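Local coordinates for uncharacterized protein (Bacteroides fragilis, PDB 4FR9) that is of unknown function but is BLIP-like, falling in a putative beta-lactamase-inhibitor-like family of the PepSY clan, at residues W89-V94 against F107-E112. Sequence-based numbering, arbitrary orientation.
Sequences WVVDDV and FVVTVE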
ATOM      1  N   TRP A  89     -10.333  10.939 -15.650  1.00 24.87           N
ATOM      2  CA  TRP A  89     -11.134  10.476 -14.543  1.00 24.33           C
ATOM      3  C   TRP A  89     -10.760  11.211 -13.264  1.00 24.59           C
ATOM      4  O   TRP A  89      -9.641  11.685 -13.101  1.00 27.92           O
ATOM      5  CB  TRP A  89     -10.967   8.966 -14.351  1.00 23.31           C
ATOM      6  CG  TRP A  89     -11.558   8.072 -15.423  1.00 24.13           C
ATOM      7  CD1 TRP A  89     -11.629   8.306 -16.772  1.00 26.69           C
ATOM      8  CD2 TRP A  89     -12.102   6.765 -15.213  1.00 23.80           C
ATOM      9  NE1 TRP A  89     -12.213   7.236 -17.405  1.00 27.63           N
ATOM     10  CE2 TRP A  89     -12.539   6.292 -16.466  1.00 26.35           C
ATOM     11  CE3 TRP A  89     -12.333   5.981 -14.073  1.00 25.15           C
ATOM     12  CZ2 TRP A  89     -13.150   5.040 -16.617  1.00 29.26           C
ATOM     13  CZ3 TRP A  89     -12.949   4.733 -14.226  1.00 27.02           C
ATOM     14  CH2 TRP A  89     -13.342   4.285 -15.488  1.00 28.87           C
ATOM     15  N   VAL A  90     -11.682  11.272 -12.319  1.00 25.49           N
ATOM     16  CA  VAL A  90     -11.406  11.831 -11.028  1.00 25.78           C
ATOM     17  C   VAL A  90     -10.465  10.883 -10.249  1.00 23.22           C
ATOM     18  O   VAL A  90     -10.731   9.704 -10.141  1.00 24.43           O
ATOM     19  CB  VAL A  90     -12.704  12.063 -10.217  1.00 28.51           C
ATOM     20  CG1 VAL A  90     -12.400  12.453  -8.777  1.00 29.37           C
ATOM     21  CG2 VAL A  90     -13.565  13.127 -10.898  1.00 31.35           C
ATOM     22  N   VAL A  91      -9.420  11.448  -9.668  1.00 22.21           N
ATOM     23  CA  VAL A  91      -8.503  10.683  -8.831  1.00 21.40           C
ATOM     24  C   VAL A  91      -8.989  10.726  -7.388  1.00 22.24           C
ATOM     25  O   VAL A  91      -9.113  11.812  -6.769  1.00 25.90           O
ATOM     26  CB  VAL A  91      -7.044  11.200  -8.937  1.00 21.44           C
ATOM     27  CG1 VAL A  91      -6.120  10.417  -7.990  1.00 21.97           C
ATOM     28  CG2 VAL A  91      -6.535  11.150 -10.394  1.00 23.09           C
ATOM     29  N   ASP A  92      -9.231   9.538  -6.844  1.00 21.02           N
ATOM     30  CA  ASP A  92      -9.651   9.371  -5.473  1.00 22.97           C
ATOM     31  C   ASP A  92      -8.535   9.105  -4.482  1.00 23.29           C
ATOM     32  O   ASP A  92      -8.636   9.492  -3.323  1.00 25.44           O
ATOM     33  CB  ASP A  92     -10.636   8.202  -5.335  1.00 23.93           C
ATOM     34  CG  ASP A  92     -12.002   8.502  -5.917  1.00 29.43           C
ATOM     35  OD1 ASP A  92     -12.341   9.687  -6.150  1.00 29.41           O
ATOM     36  OD2 ASP A  92     -12.733   7.519  -6.145  1.00 33.49           O
ATOM     37  N   ASP A  93      -7.489   8.390  -4.892  1.00 20.79           N
ATOM     38  CA  ASP A  93      -6.366   8.137  -4.010  0.50 21.03           C
ATOM     39  C   ASP A  93      -5.170   7.691  -4.820  1.00 17.67           C
ATOM     40  O   ASP A  93      -5.283   7.295  -5.982  1.00 18.42           O
ATOM     41  CB  ASP A  93      -6.664   7.097  -2.924  0.50 21.88           C
ATOM     42  CG  ASP A  93      -5.740   7.227  -1.711  0.50 27.30           C
ATOM     43  OD1 ASP A  93      -4.926   8.186  -1.651  0.50 26.82           O
ATOM     44  OD2 ASP A  93      -5.849   6.379  -0.796  0.50 35.60           O
ATOM     45  N   VAL A  94      -4.014   7.826  -4.191  1.00 17.67           N
ATOM     46  CA  VAL A  94      -2.731   7.448  -4.758  1.00 16.50           C
ATOM     47  C   VAL A  94      -1.897   6.818  -3.662  1.00 16.33           C
ATOM     48  O   VAL A  94      -1.700   7.451  -2.625  1.00 18.00           O
ATOM     49  CB  VAL A  94      -1.990   8.658  -5.353  1.00 17.02           C
ATOM     50  CG1 VAL A  94      -0.738   8.191  -6.037  1.00 18.34           C
ATOM     51  CG2 VAL A  94      -2.885   9.448  -6.327  1.00 19.31           C
ATOM     52  N   PHE A 107       2.666   1.370  -8.029  1.00 14.48           N
ATOM     53  CA  PHE A 107       1.983   2.634  -7.719  1.00 14.64           C
ATOM     54  C   PHE A 107       0.526   2.463  -8.114  1.00 14.47           C
ATOM     55  O   PHE A 107       0.237   2.095  -9.256  1.00 17.18           O
ATOM     56  CB  PHE A 107       2.611   3.768  -8.504  1.00 15.33           C
ATOM     57  CG  PHE A 107       3.988   4.069  -8.071  1.00 15.80           C
ATOM     58  CD1 PHE A 107       4.209   4.962  -7.008  1.00 17.79           C
ATOM     59  CD2 PHE A 107       5.070   3.468  -8.646  1.00 16.60           C
ATOM     60  CE1 PHE A 107       5.476   5.213  -6.559  1.00 18.74           C
ATOM     61  CE2 PHE A 107       6.368   3.730  -8.184  1.00 19.75           C
ATOM     62  CZ  PHE A 107       6.552   4.611  -7.150  1.00 18.98           C
ATOM     63  N   VAL A 108      -0.393   2.749  -7.193  1.00 14.68           N
ATOM     64  CA  VAL A 108      -1.798   2.503  -7.409  1.00 14.56           C
ATOM     65  C   VAL A 108      -2.533   3.826  -7.407  1.00 14.72           C
ATOM     66  O   VAL A 108      -2.539   4.538  -6.401  1.00 15.85           O
ATOM     67  CB  VAL A 108      -2.405   1.541  -6.387  1.00 16.34           C
ATOM     68  CG1 VAL A 108      -3.819   1.217  -6.784  1.00 18.12           C
ATOM     69  CG2 VAL A 108      -1.573   0.260  -6.259  1.00 18.53           C
ATOM     70  N   VAL A 109      -3.147   4.131  -8.534  1.00 14.60           N
ATOM     71  CA  VAL A 109      -3.965   5.325  -8.690  1.00 15.40           C
ATOM     72  C   VAL A 109      -5.423   4.870  -8.762  1.00 15.83           C
ATOM     73  O   VAL A 109      -5.775   4.094  -9.653  1.00 16.48           O
ATOM     74  CB  VAL A 109      -3.591   6.131  -9.955  1.00 16.59           C
ATOM     75  CG1 VAL A 109      -4.443   7.422 -10.058  1.00 18.27           C
ATOM     76  CG2 VAL A 109      -2.134   6.468  -9.956  1.00 18.13           C
ATOM     77  N   THR A 110      -6.250   5.307  -7.807  1.00 17.26           N
ATOM     78  CA  THR A 110      -7.668   4.987  -7.800  1.00 18.34           C
ATOM     79  C   THR A 110      -8.411   6.101  -8.490  1.00 17.75           C
ATOM     80  O   THR A 110      -8.290   7.255  -8.089  1.00 20.02           O
ATOM     81  CB  THR A 110      -8.213   4.834  -6.378  1.00 19.48           C
ATOM     82  OG1 THR A 110      -7.404   3.912  -5.652  1.00 21.47           O
ATOM     83  CG2 THR A 110      -9.660   4.425  -6.396  1.00 22.57           C
ATOM     84  N   VAL A 111      -9.150   5.759  -9.539  1.00 18.21           N
ATOM     85  CA  VAL A 111      -9.880   6.698 -10.361  1.00 19.70           C
ATOM     86  C   VAL A 111     -11.359   6.316 -10.408  1.00 21.61           C
ATOM     87  O   VAL A 111     -11.720   5.153 -10.271  1.00 22.42           O
ATOM     88  CB  VAL A 111      -9.321   6.805 -11.797  1.00 19.53           C
ATOM     89  CG1 VAL A 111      -8.014   7.559 -11.831  1.00 21.65           C
ATOM     90  CG2 VAL A 111      -9.213   5.452 -12.450  1.00 21.95           C
ATOM     91  N   GLU A 112     -12.193   7.317 -10.629  1.00 23.70           N
ATOM     92  CA  GLU A 112     -13.624   7.048 -10.727  0.50 25.97           C
ATOM     93  C   GLU A 112     -14.285   7.830 -11.852  1.00 27.15           C
ATOM     94  O   GLU A 112     -13.937   8.971 -12.151  1.00 28.81           O
ATOM     95  CB  GLU A 112     -14.315   7.309  -9.386  0.50 28.19           C
ATOM     96  CG  GLU A 112     -14.382   8.795  -9.019  0.50 32.22           C
ATOM     97  CD  GLU A 112     -14.971   9.085  -7.634  0.50 39.40           C
ATOM     98  OE1 GLU A 112     -15.291   8.130  -6.898  0.50 41.64           O
ATOM     99  OE2 GLU A 112     -15.095  10.286  -7.281  0.50 42.35           O
TER
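V90 and E112 pair through two backbone hydrogen bonds, E112 N to V90 O at 2.8 Å and the longer V90 N to E112 O at 3.2 Å. Further along, T110 O receives D92 N at 2.8 Å and, weakly, D93 N at 3.5 Å, while T110 N gives its hydrogen to D93 O at 2.9 Å. Two residues, D92 and D93, thus stand opposite the single T110, and the register slips by one residue. D92 leaves the extended conformation, and its side chain emerges on the E112 side. There the two carboxylates meet with their planes 89° apart. E112 is modelled in two conformers, and in the one described D92 OD2 lies 2.7 Å from E112 OE1; a shared proton is possible but not settled. In this conformer a chi1 of 70° tucks CG over the glutamate's own backbone, and the extended chain carries the carboxylate across to D92. T110 OG1 turns to D118 on the next strand. V91, V109 and V111 occupy the other face, V91 CG1 meeting V109 CG1 at 4.0 Å, and all three touch F81 of helix 75-83. At the strand entrance the W89 indole crosses V111 at about a right angle, with W89 CE3 3.6 Å from V111 CG2. The arrangement is a classic beta bulge in an antiparallel hairpin, formed by strands 90-98 and 105-112 within the meandering sheet of this BLIP-like fold.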